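Local coordinates for alpha-catenin-like protein hmp-1 (Caenorhabditis elegans, PDB 5H5M) that serves in the cadherin-catenin complex of adherens junctions and binds beta-catenin and actin filaments, the fragment being its helical M domain, at residues A[70-75]-A[98-103]; A[12-17]-A[32-37]. All blocks are in the same frame, centred on the assembly; numbering follows the deposited sequence.

Interaction 1. Residues A[70-75]-A[98-103]; sequences RQALQE and AEVHKR
Ala72 of helix 56-80 sets its methyl against three side chains of helix 92-122: CB lies 3.9 Å from Val100 CG2 and 4.0 Å from both Glu99 CG and Arg103 CG. The small residue lets the two nearly antiparallel helices, with axes 165° apart, approach to 8.8 Å. Val100 turns CG1 anti to its own backbone N (chi1 179°), which leaves CG2 beside that N and facing the partner helix; this methyl comes within 3.4 Å of Ala72 O and also touches the backbone at Leu73 N. Leu69 and Leu76 of helix 56-80 also touch Val100.

Glu99 and Arg103, one turn apart, give Ala72 only their aliphatic CG atoms and join their polar ends to each other. Both chains bend at chi2, and the guanidinium reaches the carboxylate side-on: NE and NH2 of Arg103 share the single oxygen Glu99 OE2, which lies practically in the guanidinium plane, with NH2 at 2.9 Å. Lys102 NZ stands over one guanidinium face and makes a long salt bridge to Glu99 OE1. Within these two segments the charges of Glu99, Lys102 and Arg103 are paired along one helix, while cohesion across rests on apolar and methyl-to-backbone contacts.

Interaction 2. Residues A[12-17]-A[32-37]; sequences DTFQNR and PDLEGH
His37 of helix 27-49 lays one face of its imidazole against Phe14, with Thr13 and Arg17 of helix 6-17 at the ring edge, joining two roughly antiparallel helices of an alpha-catenin M-domain helical bundle. With CG anti to the backbone N (chi1 -159°), the ring extends toward helix 6-17. Its CB touches Phe14 CD1, and CG meets the same atom at 3.8 Å. Farther out, CD2 lies beside Phe14 CB, Arg17 CG meets the ND1-CE1 edge, 3.7 Å from CE1, and CE1 also nears Phe14 N. Thr13 OG1, itself bonded to Asn9 O, lies 3.1 Å from His37 CE1. At the tip, NE2 is hydrogen-bonded to the carbonyl oxygen of Glu10, one turn before Phe14.

Phe14 CB covers one face of the His37 ring in a CH-pi contact, 3.8 Å from its centroid. The edge of the Phe14 ring turns toward the His37 face in a T-shaped pair with planes at 66°. With an alanine here instead of His37, Phe14 would probably lose the face its CB and ring edge rest on, and Glu10 O the imidazole N-H.

Leu34 continues the apolar seam, its CD1 packing on Arg17 CB at 3.7 Å. Bends at chi2 and chi3 carry the Arg17 guanidinium across the Asp33 side chain at about a right angle. There NH2 forms a salt bridge of 3.1 Å to Asp33 OD2, with guanidinium and carboxylate planes 51° apart.

Interactions 1 and 2 lie in the same four-helix region, their centres about 11 Å apart, and each joins a different antiparallel pair of helices. Interaction 1 is a buried, close meeting of small aliphatic groups; interaction 2, more widely spaced and only partly buried, fills its gap with aromatic rings and places a salt bridge on the solvent side, where Arg17 is exposed and Asp33 partly so. The pairs meet directly: Phe14 CE2 packs on Val100 CG1 at 3.7 Å, and Leu73 CD2 on Leu34 O. Polar links run beside this shared core, with probable hydrogen bonds from His101 NE2 to Gln15 O and from Gln74 NE2 to Glu35 OE2, tying each helix of one pair to one of the other.

Interaction 1. Residues A[70-75]-A[98-103]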
# COMPACT_ATOMS: atom_id res chain seq x y z
N ARG A 70 -21.36 -1.10 -15.62
CA ARG A 70 -22.71 -1.62 -15.82
C ARG A 70 -23.37 -0.99 -17.04
O ARG A 70 -23.91 -1.69 -17.89
CB ARG A 70 -23.58 -1.37 -14.58
CG ARG A 70 -23.37 -2.35 -13.45
CD ARG A 70 -24.20 -1.97 -12.24
NE ARG A 70 -24.12 -2.97 -11.18
CZ ARG A 70 -24.41 -2.73 -9.90
NH1 ARG A 70 -24.79 -1.52 -9.53
NH2 ARG A 70 -24.30 -3.70 -9.00
N GLN A 71 -23.31 0.34 -17.10
CA GLN A 71 -23.90 1.09 -18.19
C GLN A 71 -23.27 0.72 -19.53
O GLN A 71 -23.97 0.50 -20.52
CB GLN A 71 -23.75 2.59 -17.94
CG GLN A 71 -24.32 3.48 -19.03
CD GLN A 71 -23.93 4.93 -18.85
OE1 GLN A 71 -23.35 5.31 -17.84
NE2 GLN A 71 -24.25 5.76 -19.85
N ALA A 72 -21.94 0.65 -19.55
CA ALA A 72 -21.21 0.31 -20.77
C ALA A 72 -21.58 -1.09 -21.25
O ALA A 72 -21.63 -1.34 -22.46
CB ALA A 72 -19.71 0.41 -20.54
N LEU A 73 -21.83 -2.01 -20.32
CA LEU A 73 -22.19 -3.37 -20.69
C LEU A 73 -23.59 -3.41 -21.30
O LEU A 73 -23.82 -4.11 -22.28
CB LEU A 73 -22.12 -4.31 -19.49
CG LEU A 73 -22.56 -5.74 -19.82
CD1 LEU A 73 -21.66 -6.36 -20.89
CD2 LEU A 73 -22.61 -6.63 -18.58
N GLN A 74 -24.51 -2.65 -20.71
CA GLN A 74 -25.88 -2.59 -21.20
C GLN A 74 -25.94 -2.07 -22.64
O GLN A 74 -26.69 -2.59 -23.46
CB GLN A 74 -26.75 -1.72 -20.29
CG GLN A 74 -27.06 -2.37 -18.95
CD GLN A 74 -27.74 -3.72 -19.10
OE1 GLN A 74 -28.75 -3.85 -19.80
NE2 GLN A 74 -27.18 -4.74 -18.46
N GLU A 75 -25.15 -1.04 -22.93
CA GLU A 75 -25.12 -0.46 -24.27
C GLU A 75 -24.57 -1.45 -25.28
O GLU A 75 -25.10 -1.58 -26.39
CB GLU A 75 -24.29 0.83 -24.29
CG GLU A 75 -24.88 1.95 -23.46
CD GLU A 75 -23.96 3.15 -23.33
OE1 GLU A 75 -22.84 3.10 -23.88
OE2 GLU A 75 -24.35 4.14 -22.68
N ALA A 98 -14.96 -1.51 -27.03
CA ALA A 98 -13.89 -0.61 -26.63
C ALA A 98 -14.28 0.21 -25.40
O ALA A 98 -13.45 0.47 -24.52
CB ALA A 98 -13.51 0.31 -27.78
N GLU A 99 -15.54 0.62 -25.34
CA GLU A 99 -16.05 1.40 -24.21
C GLU A 99 -16.01 0.59 -22.92
O GLU A 99 -15.62 1.10 -21.87
CB GLU A 99 -17.48 1.87 -24.49
CG GLU A 99 -18.10 2.70 -23.37
CD GLU A 99 -17.47 4.07 -23.21
OE1 GLU A 99 -16.68 4.48 -24.08
OE2 GLU A 99 -17.78 4.75 -22.21
N VAL A 100 -16.40 -0.68 -23.00
CA VAL A 100 -16.38 -1.56 -21.84
C VAL A 100 -14.94 -1.79 -21.37
O VAL A 100 -14.66 -1.73 -20.17
CB VAL A 100 -17.05 -2.91 -22.13
CG1 VAL A 100 -16.99 -3.81 -20.91
CG2 VAL A 100 -18.49 -2.71 -22.57
N HIS A 101 -14.05 -2.06 -22.33
CA HIS A 101 -12.64 -2.29 -22.03
C HIS A 101 -12.01 -1.09 -21.33
O HIS A 101 -11.17 -1.25 -20.45
CB HIS A 101 -11.86 -2.61 -23.30
CG HIS A 101 -11.97 -4.04 -23.74
ND1 HIS A 101 -11.62 -4.46 -25.01
CD2 HIS A 101 -12.38 -5.14 -23.08
CE1 HIS A 101 -11.82 -5.76 -25.11
NE2 HIS A 101 -12.27 -6.20 -23.95
N LYS A 102 -12.42 0.11 -21.73
CA LYS A 102 -11.89 1.32 -21.11
C LYS A 102 -12.37 1.47 -19.67
O LYS A 102 -11.60 1.90 -18.80
CB LYS A 102 -12.30 2.56 -21.93
CG LYS A 102 -11.41 3.76 -21.67
CD LYS A 102 -12.23 4.99 -21.29
CE LYS A 102 -13.22 5.35 -22.38
NZ LYS A 102 -14.04 6.54 -22.00
N ARG A 103 -13.62 1.13 -19.41
CA ARG A 103 -14.16 1.19 -18.05
C ARG A 103 -13.53 0.11 -17.18
O ARG A 103 -13.19 0.35 -16.02
CB ARG A 103 -15.69 1.03 -18.06
CG ARG A 103 -16.40 2.06 -18.91
CD ARG A 103 -16.18 3.47 -18.40
NE ARG A 103 -16.69 4.47 -19.33
CZ ARG A 103 -16.76 5.77 -19.07
NH1 ARG A 103 -16.37 6.24 -17.90
NH2 ARG A 103 -17.24 6.60 -19.99

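Interaction 2. Residues A[12-17]-A[32-37]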
# COMPACT_ATOMS: atom_id res chain seq x y z
N ASP A 12 -10.28 -10.20 -15.78
CA ASP A 12 -9.48 -10.59 -16.93
C ASP A 12 -10.28 -11.38 -17.97
O ASP A 12 -10.21 -11.10 -19.16
CB ASP A 12 -8.26 -11.41 -16.49
CG ASP A 12 -7.23 -10.57 -15.75
OD1 ASP A 12 -7.25 -9.33 -15.90
OD2 ASP A 12 -6.41 -11.16 -15.01
N THR A 13 -11.05 -12.36 -17.50
CA THR A 13 -11.87 -13.17 -18.40
C THR A 13 -13.00 -12.35 -19.02
O THR A 13 -13.33 -12.52 -20.19
CB THR A 13 -12.46 -14.39 -17.67
OG1 THR A 13 -13.23 -13.96 -16.54
CG2 THR A 13 -11.36 -15.33 -17.20
N PHE A 14 -13.58 -11.45 -18.23
CA PHE A 14 -14.68 -10.61 -18.68
C PHE A 14 -14.30 -9.80 -19.91
O PHE A 14 -15.11 -9.58 -20.81
CB PHE A 14 -15.13 -9.67 -17.56
CG PHE A 14 -16.28 -8.78 -17.93
CD1 PHE A 14 -17.55 -9.31 -18.13
CD2 PHE A 14 -16.10 -7.42 -18.07
CE1 PHE A 14 -18.62 -8.50 -18.46
CE2 PHE A 14 -17.17 -6.59 -18.40
CZ PHE A 14 -18.42 -7.13 -18.60
N GLN A 15 -13.04 -9.36 -19.96
CA GLN A 15 -12.55 -8.58 -21.08
C GLN A 15 -12.49 -9.40 -22.37
O GLN A 15 -12.34 -8.85 -23.45
CB GLN A 15 -11.17 -8.00 -20.77
CG GLN A 15 -11.21 -6.81 -19.83
CD GLN A 15 -9.84 -6.20 -19.61
OE1 GLN A 15 -8.84 -6.91 -19.54
NE2 GLN A 15 -9.79 -4.88 -19.50
N ASN A 16 -12.58 -10.72 -22.23
CA ASN A 16 -12.61 -11.60 -23.39
C ASN A 16 -14.01 -12.13 -23.67
O ASN A 16 -14.39 -12.34 -24.82
CB ASN A 16 -11.64 -12.77 -23.20
CG ASN A 16 -10.19 -12.34 -23.22
OD1 ASN A 16 -9.79 -11.52 -24.05
ND2 ASN A 16 -9.40 -12.89 -22.31
N ARG A 17 -14.79 -12.33 -22.61
CA ARG A 17 -16.14 -12.85 -22.72
C ARG A 17 -17.04 -11.90 -23.51
O ARG A 17 -17.95 -12.35 -24.22
CB ARG A 17 -16.75 -13.11 -21.34
CG ARG A 17 -16.08 -14.21 -20.54
CD ARG A 17 -16.05 -15.53 -21.30
NE ARG A 17 -17.39 -16.04 -21.58
CZ ARG A 17 -18.03 -16.92 -20.81
NH1 ARG A 17 -17.45 -17.39 -19.71
NH2 ARG A 17 -19.25 -17.34 -21.14
N PRO A 32 -27.59 -13.18 -19.83
CA PRO A 32 -27.67 -13.35 -18.37
C PRO A 32 -26.34 -13.66 -17.69
O PRO A 32 -26.14 -13.24 -16.55
CB PRO A 32 -28.64 -14.53 -18.21
CG PRO A 32 -29.41 -14.59 -19.47
CD PRO A 32 -28.44 -14.16 -20.53
N ASP A 33 -25.45 -14.38 -18.37
CA ASP A 33 -24.18 -14.75 -17.74
C ASP A 33 -23.18 -13.60 -17.81
O ASP A 33 -22.35 -13.44 -16.92
CB ASP A 33 -23.59 -16.01 -18.38
CG ASP A 33 -23.01 -15.75 -19.75
OD1 ASP A 33 -23.67 -15.06 -20.56
OD2 ASP A 33 -21.88 -16.23 -20.02
N LEU A 34 -23.28 -12.80 -18.87
CA LEU A 34 -22.43 -11.62 -19.00
C LEU A 34 -22.83 -10.58 -17.96
O LEU A 34 -21.98 -9.90 -17.38
CB LEU A 34 -22.53 -11.04 -20.41
CG LEU A 34 -21.22 -10.85 -21.18
CD1 LEU A 34 -20.27 -12.02 -20.94
CD2 LEU A 34 -21.51 -10.70 -22.66
N GLU A 35 -24.13 -10.46 -17.73
CA GLU A 35 -24.65 -9.60 -16.67
C GLU A 35 -24.27 -10.16 -15.29
O GLU A 35 -23.96 -9.41 -14.38
CB GLU A 35 -26.17 -9.45 -16.78
CG GLU A 35 -26.61 -8.47 -17.85
CD GLU A 35 -28.12 -8.40 -17.99
OE1 GLU A 35 -28.81 -9.29 -17.46
OE2 GLU A 35 -28.62 -7.45 -18.63
N GLY A 36 -24.29 -11.49 -15.16
CA GLY A 36 -23.88 -12.14 -13.93
C GLY A 36 -22.39 -11.97 -13.71
O GLY A 36 -21.93 -11.76 -12.59
N HIS A 37 -21.63 -12.07 -14.80
CA HIS A 37 -20.18 -11.88 -14.77
C HIS A 37 -19.84 -10.47 -14.29
O HIS A 37 -18.97 -10.29 -13.43
CB HIS A 37 -19.60 -12.14 -16.16
CG HIS A 37 -18.14 -12.46 -16.15
ND1 HIS A 37 -17.53 -13.17 -17.17
CD2 HIS A 37 -17.16 -12.17 -15.27
CE1 HIS A 37 -16.24 -13.30 -16.91
NE2 HIS A 37 -15.99 -12.70 -15.76